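Local coordinates for protein alpha-2,3-sialyltransferase (PDB 2P2V) that probably transfers sialic acid from CMP-sialic acid to acceptor sugars through an alpha-2,3 linkage, this chain being the amino-terminal part, with the donor-binding domain, of a longer membrane-associated protein, at residues 23-28 / 57-62; 50-55 / 81-86. All coordinates share one frame; numbering follows the deposited sequence.

Overall arrangement
Both contacts lie in one alpha/beta domain built on a parallel seven-stranded sheet, their centres 12 Å apart. Along the chain the segments alternate. Residues 23-28 finish strand 21-25; residues 50-55 and then 57-62 lie in the loop between strands 44-48 and 62-68; residues 81-86 finish helix 73-85. That single loop therefore packs in contact 1 against strand 21-25 and in contact 2 against the helix after strand 62-68. The two meet where Asn-27 lies against Gln-50 and Phe-51. Each also touches the substrate analogue: contact 1 reaches the nucleotide, contact 2 the glycerol tail of the sialic acid, so the C-terminal end of strand 21-25 and the loop after strand 44-48 both line one donor pocket.

Contact 1 of 2, residues 23-28 / 57-62. With CSF (cytidine-5'-monophosphate-3-fluoro-N-acetyl-neuraminic acid), chain O.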
ATOM      1  N   ILE A  23      23.240   6.407 -27.608  1.00 26.62           N
ATOM      2  CA  ILE A  23      23.437   5.321 -28.532  1.00 26.58           C
ATOM      3  C   ILE A  23      22.771   4.143 -27.845  1.00 28.32           C
ATOM      4  O   ILE A  23      23.034   3.910 -26.656  1.00 28.36           O
ATOM      5  CB  ILE A  23      24.934   4.985 -28.723  1.00 26.66           C
ATOM      6  CG1 ILE A  23      25.770   6.261 -28.974  1.00 31.90           C
ATOM      7  CG2 ILE A  23      25.125   3.908 -29.781  1.00 27.61           C
ATOM      8  CD1 ILE A  23      25.195   7.188 -30.063  1.00 30.72           C
ATOM      9  N   ILE A  24      21.949   3.436 -28.615  1.00 28.17           N
ATOM     10  CA  ILE A  24      21.142   2.339 -28.163  1.00 28.66           C
ATOM     11  C   ILE A  24      21.490   1.153 -29.033  1.00 29.65           C
ATOM     12  O   ILE A  24      21.264   1.168 -30.253  1.00 31.38           O
ATOM     13  CB  ILE A  24      19.638   2.694 -28.209  1.00 28.82           C
ATOM     14  CG1 ILE A  24      19.340   3.866 -27.244  1.00 28.42           C
ATOM     15  CG2 ILE A  24      18.803   1.426 -27.904  1.00 28.18           C
ATOM     16  CD1 ILE A  24      17.889   4.335 -27.209  1.00 25.61           C
ATOM     17  N   ALA A  25      22.079   0.125 -28.419  1.00 29.79           N
ATOM     18  CA  ALA A  25      22.538  -1.026 -29.170  1.00 29.59           C
ATOM     19  C   ALA A  25      21.785  -2.297 -28.871  1.00 30.84           C
ATOM     20  O   ALA A  25      21.664  -2.714 -27.698  1.00 30.08           O
ATOM     21  CB  ALA A  25      24.003  -1.217 -28.975  1.00 32.03           C
ATOM     22  N   GLY A  26      21.253  -2.901 -29.928  1.00 31.36           N
ATOM     23  CA  GLY A  26      20.777  -4.284 -29.874  1.00 30.48           C
ATOM     24  C   GLY A  26      21.991  -5.185 -29.986  1.00 31.84           C
ATOM     25  O   GLY A  26      23.147  -4.730 -30.009  1.00 29.99           O
ATOM     26  N   ASN A  27      21.736  -6.485 -30.068  1.00 31.09           N
ATOM     27  CA  ASN A  27      22.827  -7.425 -30.168  1.00 33.79           C
ATOM     28  C   ASN A  27      22.813  -8.186 -31.499  1.00 34.43           C
ATOM     29  O   ASN A  27      23.333  -9.280 -31.569  1.00 35.93           O
ATOM     30  CB  ASN A  27      22.806  -8.398 -28.972  1.00 32.86           C
ATOM     31  CG  ASN A  27      22.937  -7.676 -27.635  1.00 33.48           C
ATOM     32  OD1 ASN A  27      23.809  -6.817 -27.444  1.00 34.18           O
ATOM     33  ND2 ASN A  27      22.047  -8.002 -26.717  1.00 33.06           N
ATOM     34  N   GLY A  28      22.214  -7.582 -32.526  1.00 35.06           N
ATOM     35  CA  GLY A  28      22.233  -8.119 -33.882  1.00 36.64           C
ATOM     36  C   GLY A  28      23.606  -8.067 -34.529  1.00 37.34           C
ATOM     37  O   GLY A  28      24.542  -7.434 -33.999  1.00 37.49           O
ATOM     38  N   TYR A  57      35.095  -4.509 -27.594  1.00 32.83           N
ATOM     39  CA  TYR A  57      34.309  -3.439 -27.042  1.00 33.21           C
ATOM     40  C   TYR A  57      33.732  -2.570 -28.149  1.00 33.51           C
ATOM     41  O   TYR A  57      34.170  -1.423 -28.305  1.00 33.11           O
ATOM     42  CB  TYR A  57      35.138  -2.598 -26.091  1.00 32.55           C
ATOM     43  CG  TYR A  57      35.449  -3.301 -24.783  1.00 34.12           C
ATOM     44  CD1 TYR A  57      34.431  -3.532 -23.823  1.00 32.84           C
ATOM     45  CD2 TYR A  57      36.746  -3.743 -24.496  1.00 33.12           C
ATOM     46  CE1 TYR A  57      34.706  -4.162 -22.625  1.00 32.55           C
ATOM     47  CE2 TYR A  57      37.033  -4.397 -23.295  1.00 34.43           C
ATOM     48  CZ  TYR A  57      36.004  -4.592 -22.367  1.00 33.14           C
ATOM     49  OH  TYR A  57      36.279  -5.204 -21.187  1.00 32.04           O
ATOM     50  N   TYR A  58      32.719  -3.083 -28.853  1.00 32.64           N
ATOM     51  CA  TYR A  58      32.135  -2.334 -30.008  1.00 33.92           C
ATOM     52  C   TYR A  58      31.602  -0.943 -29.701  1.00 33.99           C
ATOM     53  O   TYR A  58      31.529  -0.092 -30.601  1.00 34.12           O
ATOM     54  CB  TYR A  58      31.132  -3.159 -30.789  1.00 33.68           C
ATOM     55  CG  TYR A  58      31.747  -4.418 -31.370  1.00 36.18           C
ATOM     56  CD1 TYR A  58      32.598  -4.358 -32.509  1.00 36.72           C
ATOM     57  CD2 TYR A  58      31.502  -5.671 -30.797  1.00 37.82           C
ATOM     58  CE1 TYR A  58      33.187  -5.535 -33.046  1.00 38.11           C
ATOM     59  CE2 TYR A  58      32.074  -6.845 -31.336  1.00 38.71           C
ATOM     60  CZ  TYR A  58      32.915  -6.762 -32.461  1.00 37.15           C
ATOM     61  OH  TYR A  58      33.471  -7.917 -32.969  1.00 37.83           O
ATOM     62  N   LEU A  59      31.219  -0.688 -28.445  1.00 33.62           N
ATOM     63  CA  LEU A  59      30.794   0.652 -28.050  1.00 33.05           C
ATOM     64  C   LEU A  59      31.529   1.161 -26.803  1.00 32.42           C
ATOM     65  O   LEU A  59      31.060   2.056 -26.112  1.00 34.28           O
ATOM     66  CB  LEU A  59      29.274   0.682 -27.870  1.00 33.55           C
ATOM     67  CG  LEU A  59      28.492   0.829 -29.170  1.00 34.51           C
ATOM     68  CD1 LEU A  59      27.009   0.772 -28.866  1.00 33.80           C
ATOM     69  CD2 LEU A  59      28.837   2.185 -29.837  1.00 31.97           C
ATOM     70  N   GLY A  60      32.710   0.604 -26.537  1.00 31.80           N
ATOM     71  CA  GLY A  60      33.533   1.054 -25.429  1.00 31.33           C
ATOM     72  C   GLY A  60      33.113   0.351 -24.138  1.00 32.44           C
ATOM     73  O   GLY A  60      32.295  -0.578 -24.158  1.00 31.85           O
ATOM     74  N   LYS A  61      33.690   0.807 -23.029  1.00 32.58           N
ATOM     75  CA  LYS A  61      33.575   0.115 -21.743  1.00 33.69           C
ATOM     76  C   LYS A  61      32.557   0.769 -20.820  1.00 32.18           C
ATOM     77  O   LYS A  61      32.155   0.158 -19.812  1.00 32.20           O
ATOM     78  CB  LYS A  61      34.943   0.094 -21.044  1.00 34.15           C
ATOM     79  CG  LYS A  61      36.025  -0.772 -21.711  1.00 38.13           C
ATOM     80  CD  LYS A  61      37.303  -0.785 -20.846  1.00 36.29           C
ATOM     81  CE  LYS A  61      37.105  -1.644 -19.568  1.00 43.47           C
ATOM     82  NZ  LYS A  61      38.177  -1.562 -18.498  1.00 42.85           N
ATOM     83  N   LYS A  62      32.185   2.029 -21.123  1.00 31.55           N
ATOM     84  CA  LYS A  62      31.290   2.821 -20.279  1.00 30.68           C
ATOM     85  C   LYS A  62      29.838   2.723 -20.747  1.00 29.87           C
ATOM     86  O   LYS A  62      29.480   3.235 -21.815  1.00 28.63           O
ATOM     87  CB  LYS A  62      31.749   4.278 -20.172  1.00 32.38           C
ATOM     88  CG  LYS A  62      33.262   4.359 -19.897  1.00 34.04           C
ATOM     89  CD  LYS A  62      33.678   5.694 -19.334  1.00 43.13           C
ATOM     90  CE  LYS A  62      35.112   5.604 -18.841  1.00 45.17           C
ATOM     91  NZ  LYS A  62      35.698   6.946 -18.441  1.00 49.61           N
TER
HETATM   92  C5A CSF O1001      14.439 -13.038 -26.866  1.00 42.56           C
HETATM   93  C4A CSF O1001      14.210 -12.213 -28.127  1.00 42.98           C
HETATM   94  C2A CSF O1001      15.031 -10.106 -26.920  1.00 44.01           C
HETATM   95  O6A CSF O1001      15.329 -10.991 -25.818  1.00 41.85           O
HETATM   96  C6A CSF O1001      15.596 -12.394 -26.081  1.00 41.08           C
HETATM   97  C3A CSF O1001      13.949 -10.736 -27.796  1.00 44.45           C
HETATM   98  O4A CSF O1001      13.057 -12.704 -28.795  1.00 46.44           O
HETATM   99  N5A CSF O1001      14.826 -14.392 -27.315  1.00 37.91           N
HETATM  100  C7A CSF O1001      15.819 -13.065 -24.731  1.00 39.19           C
HETATM  101  C8A CSF O1001      16.946 -12.382 -23.965  1.00 36.63           C
HETATM  102  C9A CSF O1001      17.123 -12.974 -22.552  1.00 35.05           C
HETATM  103  O9A CSF O1001      18.265 -12.404 -21.872  1.00 33.99           O
HETATM  104  O8A CSF O1001      18.166 -12.458 -24.768  1.00 34.65           O
HETATM  105  O7A CSF O1001      14.576 -13.059 -24.004  1.00 40.73           O
HETATM  106  C1A CSF O1001      14.420  -8.817 -26.391  1.00 42.82           C
HETATM  107  OBA CSF O1001      13.874  -8.061 -27.243  1.00 40.93           O
HETATM  108  OAA CSF O1001      14.494  -8.572 -25.156  1.00 38.46           O
HETATM  109  O1A CSF O1001      16.161  -9.672 -27.714  1.00 45.22           O
HETATM  110  O2A CSF O1001      17.557 -11.284 -28.967  1.00 48.26           O
HETATM  111  N1  CSF O1001      18.188  -7.594 -32.279  1.00 48.16           N
HETATM  112  C2  CSF O1001      17.732  -7.468 -33.626  1.00 49.93           C
HETATM  113  N3  CSF O1001      18.060  -8.408 -34.561  1.00 47.70           N
HETATM  114  C4  CSF O1001      18.842  -9.455 -34.214  1.00 48.16           C
HETATM  115  C5  CSF O1001      19.303  -9.595 -32.899  1.00 46.18           C
HETATM  116  C6  CSF O1001      18.965  -8.643 -31.940  1.00 47.52           C
HETATM  117  C3' CSF O1001      16.464  -7.043 -29.418  1.00 48.51           C
HETATM  118  C2' CSF O1001      16.381  -6.542 -30.846  1.00 50.02           C
HETATM  119  C1' CSF O1001      17.846  -6.557 -31.281  1.00 49.03           C
HETATM  120  O4' CSF O1001      18.684  -6.673 -30.109  1.00 48.84           O
HETATM  121  C4' CSF O1001      17.871  -6.712 -28.937  1.00 47.07           C
HETATM  122  PA  CSF O1001      17.666 -10.276 -27.849  1.00 46.42           P
HETATM  123  O5' CSF O1001      18.508  -9.023 -28.454  1.00 44.90           O
HETATM  124  C5' CSF O1001      18.423  -7.705 -27.915  1.00 46.35           C
HETATM  125  O3' CSF O1001      15.531  -6.357 -28.589  1.00 50.07           O
HETATM  126  O2' CSF O1001      15.854  -5.187 -30.871  1.00 49.10           O
HETATM  127  N4  CSF O1001      19.190 -10.402 -35.138  1.00 48.11           N
HETATM  128  O2  CSF O1001      16.988  -6.495 -33.933  1.00 48.09           O
HETATM  129  O3A CSF O1001      18.315 -10.596 -26.533  1.00 44.27           O
HETATM  130  C10 CSF O1001      14.446 -15.431 -26.551  1.00 42.21           C
HETATM  131  O10 CSF O1001      13.812 -15.306 -25.492  1.00 38.70           O
HETATM  132  C11 CSF O1001      14.863 -16.791 -27.061  1.00 40.70           C
HETATM  133  F3A CSF O1001      12.759 -10.612 -27.115  1.00 45.65           F
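Leu-59 joins the loop 57-62 to strand 21-25 through the ends of its isobutyl group. Its CD1 lies 3.6 Å from Ala-25 CB and 3.8 Å from Ile-23 CG2, so this one methyl meets two residues that face the same side of the strand. CD2 reaches Ile-23 alone, with 4.1 Å between Leu-59 CD2 and Ile-23 CG2. On the strand side it is the gamma methyl of Ile-23 that does the touching: CG2 stands anti to the backbone N, while the longer CG1-CD1 branch leads away from the loop. The side chains of Ile-23 and Leu-59 run obliquely to one another.

A type I turn from Tyr-57 to Gly-60, closed by a bond of 3.1 Å from Gly-60 N to Tyr-57 O, presents Leu-59, which also packs on Val-45 of strand 44-48. Lys-61 CG lies over the centre of the Tyr-57 ring, and Tyr-58 O is hydrogen-bonded to Tyr-36 OH. Strand 21-25 is itself held between strands 44-48 and 165-169 by backbone hydrogen bonds.

Just beyond Ala-25 the chain meets the nucleotide. Asn-27 N donates to CSF O4', the ribose ring oxygen, over 3.1 Å at an N-H...O angle of 157°. The glycine backbone itself lies against the ligand: Gly-26 CA comes within 3.2 Å of CSF O4' on the ribose, and Gly-28 CA within 3.4 Å of CSF C5 on the cytosine. Asn-27 ND2 is bonded to Cys-48 O, which fixes that amide.

Between its segments the contact is thus wholly apolar. Of the two, only the loop 26-28 touches the ligand, so the hydrophobic packing of Leu-59 lies next to a loop that meets the ribose with a main-chain N-H.

Contact 2 of 2, residues 50-55 / 81-86; sequences QFYFED and KQLILK. With CSF (cytidine-5'-monophosphate-3-fluoro-N-acetyl-neuraminic acid), chain O.
The Tyr-52 ring turns an edge to one face of Phe-51, and Leu-83 CD1 touches both residues. Tyr-52 CD1 sits 3.9 Å above the Phe-51 plane, displaced toward the rim, while Phe-51 CE1 lies in the plane of the Tyr-52 ring at its edge. A face of Tyr-52 has the carbonyl carbon of Gln-50 over its rim. Gln-50 CB likewise sits over a face of Phe-53, offset toward the rim, and Tyr-52 CD2 lies in plane at that ring's edge. Leu-83 CD1 approaches the Phe-51 and Tyr-52 rings obliquely, 3.8 Å from Phe-51 CZ and 4.0 Å from Tyr-52 CG. Phe-51 and Leu-83 extend from opposite directions; Tyr-52 stands about at a right angle to Leu-83. With CG between its backbone N and carbonyl carbon (chi1 47°), Tyr-52 meets the leucine with CB, CG and CD1, the closest being CB at 3.9 Å from Leu-83 CD1, while its hydroxyl is hydrogen-bonded to Gln-76 OE1. Tyr-89 meets Phe-51 edge-to-face.

Gln-50, bent at chi2 (81°), turns its amide to the sugar tail: OE1 accepts from CSF O9A at 2.6 Å, and NE2 donates to CSF O8A at 2.9 Å. One amide thereby reads two neighbouring hydroxyls of the glycerol chain. Phe-51 is wedged between strand 62-68 and helix 73-85, in the loop following a parallel strand, a usual place for ligand-binding residues in nucleotide-binding alpha/beta folds.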
ATOM      1  N   GLN A  50      22.331  -9.989 -23.552  1.00 26.99           N
ATOM      2  CA  GLN A  50      23.667 -10.579 -23.592  1.00 28.80           C
ATOM      3  C   GLN A  50      24.706  -9.707 -24.330  1.00 28.61           C
ATOM      4  O   GLN A  50      25.469 -10.215 -25.141  1.00 29.75           O
ATOM      5  CB  GLN A  50      23.594 -11.979 -24.197  1.00 29.77           C
ATOM      6  CG  GLN A  50      22.937 -12.993 -23.284  1.00 31.33           C
ATOM      7  CD  GLN A  50      21.398 -12.943 -23.321  1.00 34.44           C
ATOM      8  OE1 GLN A  50      20.780 -12.405 -22.410  1.00 34.50           O
ATOM      9  NE2 GLN A  50      20.782 -13.537 -24.358  1.00 34.24           N
ATOM     10  N   PHE A  51      24.777  -8.410 -24.029  1.00 29.03           N
ATOM     11  CA  PHE A  51      25.704  -7.523 -24.730  1.00 28.68           C
ATOM     12  C   PHE A  51      27.177  -7.957 -24.520  1.00 28.88           C
ATOM     13  O   PHE A  51      28.046  -7.774 -25.389  1.00 29.03           O
ATOM     14  CB  PHE A  51      25.487  -6.046 -24.283  1.00 28.30           C
ATOM     15  CG  PHE A  51      25.860  -5.795 -22.869  1.00 27.75           C
ATOM     16  CD1 PHE A  51      24.924  -5.932 -21.846  1.00 27.03           C
ATOM     17  CD2 PHE A  51      27.162  -5.459 -22.537  1.00 31.27           C
ATOM     18  CE1 PHE A  51      25.300  -5.771 -20.507  1.00 26.19           C
ATOM     19  CE2 PHE A  51      27.554  -5.280 -21.210  1.00 31.96           C
ATOM     20  CZ  PHE A  51      26.614  -5.446 -20.182  1.00 27.51           C
ATOM     21  N   TYR A  52      27.457  -8.490 -23.337  1.00 28.36           N
ATOM     22  CA  TYR A  52      28.823  -8.826 -22.905  1.00 28.37           C
ATOM     23  C   TYR A  52      29.364 -10.075 -23.620  1.00 28.38           C
ATOM     24  O   TYR A  52      30.555 -10.417 -23.467  1.00 29.18           O
ATOM     25  CB  TYR A  52      28.870  -9.078 -21.383  1.00 26.87           C
ATOM     26  CG  TYR A  52      27.765  -9.978 -20.890  1.00 28.66           C
ATOM     27  CD1 TYR A  52      26.513  -9.452 -20.544  1.00 27.99           C
ATOM     28  CD2 TYR A  52      27.960 -11.343 -20.769  1.00 26.94           C
ATOM     29  CE1 TYR A  52      25.493 -10.235 -20.130  1.00 29.71           C
ATOM     30  CE2 TYR A  52      26.934 -12.150 -20.359  1.00 27.43           C
ATOM     31  CZ  TYR A  52      25.695 -11.599 -20.025  1.00 28.44           C
ATOM     32  OH  TYR A  52      24.665 -12.398 -19.582  1.00 30.63           O
ATOM     33  N   PHE A  53      28.496 -10.739 -24.364  1.00 29.40           N
ATOM     34  CA  PHE A  53      28.913 -11.802 -25.292  1.00 31.54           C
ATOM     35  C   PHE A  53      29.847 -11.254 -26.387  1.00 33.04           C
ATOM     36  O   PHE A  53      30.616 -12.024 -26.992  1.00 33.60           O
ATOM     37  CB  PHE A  53      27.708 -12.445 -25.962  1.00 32.30           C
ATOM     38  CG  PHE A  53      27.029 -13.546 -25.157  1.00 35.81           C
ATOM     39  CD1 PHE A  53      26.860 -13.449 -23.774  1.00 36.31           C
ATOM     40  CD2 PHE A  53      26.511 -14.664 -25.808  1.00 37.97           C
ATOM     41  CE1 PHE A  53      26.182 -14.444 -23.060  1.00 36.17           C
ATOM     42  CE2 PHE A  53      25.856 -15.706 -25.088  1.00 37.56           C
ATOM     43  CZ  PHE A  53      25.698 -15.579 -23.716  1.00 37.21           C
ATOM     44  N   GLU A  54      29.809  -9.936 -26.624  1.00 32.78           N
ATOM     45  CA  GLU A  54      30.672  -9.288 -27.626  1.00 33.40           C
ATOM     46  C   GLU A  54      32.144  -9.597 -27.393  1.00 34.20           C
ATOM     47  O   GLU A  54      32.623  -9.569 -26.256  1.00 34.56           O
ATOM     48  CB  GLU A  54      30.446  -7.753 -27.664  1.00 33.03           C
ATOM     49  CG  GLU A  54      30.939  -7.008 -26.433  1.00 30.92           C
ATOM     50  CD  GLU A  54      30.608  -5.523 -26.466  1.00 31.53           C
ATOM     51  OE1 GLU A  54      29.946  -5.104 -27.441  1.00 30.74           O
ATOM     52  OE2 GLU A  54      31.022  -4.767 -25.529  1.00 30.31           O
ATOM     53  N   ASP A  55      32.861  -9.875 -28.491  1.00 35.99           N
ATOM     54  CA  ASP A  55      34.287 -10.246 -28.444  1.00 36.80           C
ATOM     55  C   ASP A  55      35.201  -9.014 -28.432  1.00 36.45           C
ATOM     56  O   ASP A  55      36.386  -9.092 -28.099  1.00 36.43           O
ATOM     57  CB  ASP A  55      34.612 -11.199 -29.615  1.00 38.62           C
ATOM     58  CG  ASP A  55      34.424 -10.557 -30.996  1.00 42.25           C
ATOM     59  OD1 ASP A  55      33.378  -9.923 -31.279  1.00 45.40           O
ATOM     60  OD2 ASP A  55      35.342 -10.705 -31.828  1.00 45.28           O
ATOM     61  N   LYS A  81      27.131  -7.302 -11.906  1.00 20.83           N
ATOM     62  CA  LYS A  81      27.964  -7.036 -10.743  1.00 22.42           C
ATOM     63  C   LYS A  81      29.358  -7.640 -10.934  1.00 23.33           C
ATOM     64  O   LYS A  81      30.328  -6.995 -10.593  1.00 24.80           O
ATOM     65  CB  LYS A  81      27.374  -7.605  -9.460  1.00 21.49           C
ATOM     66  CG  LYS A  81      26.115  -6.983  -8.977  1.00 23.46           C
ATOM     67  CD  LYS A  81      26.465  -5.597  -8.397  1.00 28.74           C
ATOM     68  CE  LYS A  81      25.213  -4.950  -7.985  1.00 29.43           C
ATOM     69  NZ  LYS A  81      25.492  -3.658  -7.279  1.00 33.00           N
ATOM     70  N   GLN A  82      29.442  -8.815 -11.538  1.00 23.16           N
ATOM     71  CA  GLN A  82      30.761  -9.371 -11.835  1.00 25.08           C
ATOM     72  C   GLN A  82      31.521  -8.620 -12.968  1.00 25.93           C
ATOM     73  O   GLN A  82      32.733  -8.493 -12.895  1.00 26.68           O
ATOM     74  CB  GLN A  82      30.617 -10.838 -12.178  1.00 25.88           C
ATOM     75  CG  GLN A  82      30.201 -11.663 -10.968  1.00 26.71           C
ATOM     76  CD  GLN A  82      31.169 -11.555  -9.813  1.00 30.63           C
ATOM     77  OE1 GLN A  82      32.395 -11.630 -10.004  1.00 32.34           O
ATOM     78  NE2 GLN A  82      30.635 -11.439  -8.600  1.00 25.94           N
ATOM     79  N   LEU A  83      30.810  -8.164 -13.999  1.00 26.49           N
ATOM     80  CA  LEU A  83      31.414  -7.352 -15.070  1.00 27.15           C
ATOM     81  C   LEU A  83      32.023  -6.143 -14.435  1.00 27.12           C
ATOM     82  O   LEU A  83      33.108  -5.723 -14.820  1.00 29.05           O
ATOM     83  CB  LEU A  83      30.378  -6.925 -16.117  1.00 26.07           C
ATOM     84  CG  LEU A  83      29.756  -8.062 -16.935  1.00 27.60           C
ATOM     85  CD1 LEU A  83      28.648  -7.578 -17.764  1.00 26.70           C
ATOM     86  CD2 LEU A  83      30.827  -8.770 -17.807  1.00 26.07           C
ATOM     87  N   ILE A  84      31.333  -5.575 -13.453  1.00 27.54           N
ATOM     88  CA  ILE A  84      31.763  -4.327 -12.799  1.00 28.87           C
ATOM     89  C   ILE A  84      32.970  -4.571 -11.884  1.00 30.79           C
ATOM     90  O   ILE A  84      33.994  -3.878 -11.994  1.00 31.47           O
ATOM     91  CB  ILE A  84      30.629  -3.696 -11.967  1.00 28.39           C
ATOM     92  CG1 ILE A  84      29.497  -3.238 -12.897  1.00 28.04           C
ATOM     93  CG2 ILE A  84      31.179  -2.609 -11.021  1.00 28.92           C
ATOM     94  CD1 ILE A  84      28.150  -3.086 -12.261  1.00 29.21           C
ATOM     95  N   LEU A  85      32.820  -5.529 -10.964  1.00 31.38           N
ATOM     96  CA  LEU A  85      33.923  -5.972 -10.104  1.00 32.57           C
ATOM     97  C   LEU A  85      35.200  -6.401 -10.850  1.00 33.35           C
ATOM     98  O   LEU A  85      36.294  -6.209 -10.318  1.00 33.75           O
ATOM     99  CB  LEU A  85      33.466  -7.134  -9.190  1.00 32.49           C
ATOM    100  CG  LEU A  85      32.426  -6.839  -8.105  1.00 34.14           C
ATOM    101  CD1 LEU A  85      31.889  -8.142  -7.530  1.00 34.94           C
ATOM    102  CD2 LEU A  85      32.978  -5.953  -6.977  1.00 36.38           C
ATOM    103  N   LYS A  86      35.068  -7.024 -12.024  1.00 34.29           N
ATOM    104  CA  LYS A  86      36.212  -7.517 -12.796  1.00 35.80           C
ATOM    105  C   LYS A  86      36.768  -6.443 -13.733  1.00 37.21           C
ATOM    106  O   LYS A  86      37.650  -6.732 -14.569  1.00 36.35           O
ATOM    107  CB  LYS A  86      35.806  -8.734 -13.606  1.00 36.71           C
ATOM    108  CG  LYS A  86      35.575 -10.012 -12.756  1.00 38.23           C
ATOM    109  CD  LYS A  86      35.368 -11.230 -13.657  1.00 41.66           C
ATOM    110  CE  LYS A  86      36.435 -11.269 -14.818  1.00 45.45           C
ATOM    111  NZ  LYS A  86      36.234 -12.231 -15.977  1.00 39.86           N
TER
HETATM  112  C5A CSF O1001      14.439 -13.038 -26.866  1.00 42.56           C
HETATM  113  C4A CSF O1001      14.210 -12.213 -28.127  1.00 42.98           C
HETATM  114  C2A CSF O1001      15.031 -10.106 -26.920  1.00 44.01           C
HETATM  115  O6A CSF O1001      15.329 -10.991 -25.818  1.00 41.85           O
HETATM  116  C6A CSF O1001      15.596 -12.394 -26.081  1.00 41.08           C
HETATM  117  C3A CSF O1001      13.949 -10.736 -27.796  1.00 44.45           C
HETATM  118  O4A CSF O1001      13.057 -12.704 -28.795  1.00 46.44           O
HETATM  119  N5A CSF O1001      14.826 -14.392 -27.315  1.00 37.91           N
HETATM  120  C7A CSF O1001      15.819 -13.065 -24.731  1.00 39.19           C
HETATM  121  C8A CSF O1001      16.946 -12.382 -23.965  1.00 36.63           C
HETATM  122  C9A CSF O1001      17.123 -12.974 -22.552  1.00 35.05           C
HETATM  123  O9A CSF O1001      18.265 -12.404 -21.872  1.00 33.99           O
HETATM  124  O8A CSF O1001      18.166 -12.458 -24.768  1.00 34.65           O
HETATM  125  O7A CSF O1001      14.576 -13.059 -24.004  1.00 40.73           O
HETATM  126  C1A CSF O1001      14.420  -8.817 -26.391  1.00 42.82           C
HETATM  127  OBA CSF O1001      13.874  -8.061 -27.243  1.00 40.93           O
HETATM  128  OAA CSF O1001      14.494  -8.572 -25.156  1.00 38.46           O
HETATM  129  O1A CSF O1001      16.161  -9.672 -27.714  1.00 45.22           O
HETATM  130  O2A CSF O1001      17.557 -11.284 -28.967  1.00 48.26           O
HETATM  131  N1  CSF O1001      18.188  -7.594 -32.279  1.00 48.16           N
HETATM  132  C2  CSF O1001      17.732  -7.468 -33.626  1.00 49.93           C
HETATM  133  N3  CSF O1001      18.060  -8.408 -34.561  1.00 47.70           N
HETATM  134  C4  CSF O1001      18.842  -9.455 -34.214  1.00 48.16           C
HETATM  135  C5  CSF O1001      19.303  -9.595 -32.899  1.00 46.18           C
HETATM  136  C6  CSF O1001      18.965  -8.643 -31.940  1.00 47.52           C
HETATM  137  C3' CSF O1001      16.464  -7.043 -29.418  1.00 48.51           C
HETATM  138  C2' CSF O1001      16.381  -6.542 -30.846  1.00 50.02           C
HETATM  139  C1' CSF O1001      17.846  -6.557 -31.281  1.00 49.03           C
HETATM  140  O4' CSF O1001      18.684  -6.673 -30.109  1.00 48.84           O
HETATM  141  C4' CSF O1001      17.871  -6.712 -28.937  1.00 47.07           C
HETATM  142  PA  CSF O1001      17.666 -10.276 -27.849  1.00 46.42           P
HETATM  143  O5' CSF O1001      18.508  -9.023 -28.454  1.00 44.90           O
HETATM  144  C5' CSF O1001      18.423  -7.705 -27.915  1.00 46.35           C
HETATM  145  O3' CSF O1001      15.531  -6.357 -28.589  1.00 50.07           O
HETATM  146  O2' CSF O1001      15.854  -5.187 -30.871  1.00 49.10           O
HETATM  147  N4  CSF O1001      19.190 -10.402 -35.138  1.00 48.11           N
HETATM  148  O2  CSF O1001      16.988  -6.495 -33.933  1.00 48.09           O
HETATM  149  O3A CSF O1001      18.315 -10.596 -26.533  1.00 44.27           O
HETATM  150  C10 CSF O1001      14.446 -15.431 -26.551  1.00 42.21           C
HETATM  151  O10 CSF O1001      13.812 -15.306 -25.492  1.00 38.70           O
HETATM  152  C11 CSF O1001      14.863 -16.791 -27.061  1.00 40.70           C
HETATM  153  F3A CSF O1001      12.759 -10.612 -27.115  1.00 45.65           F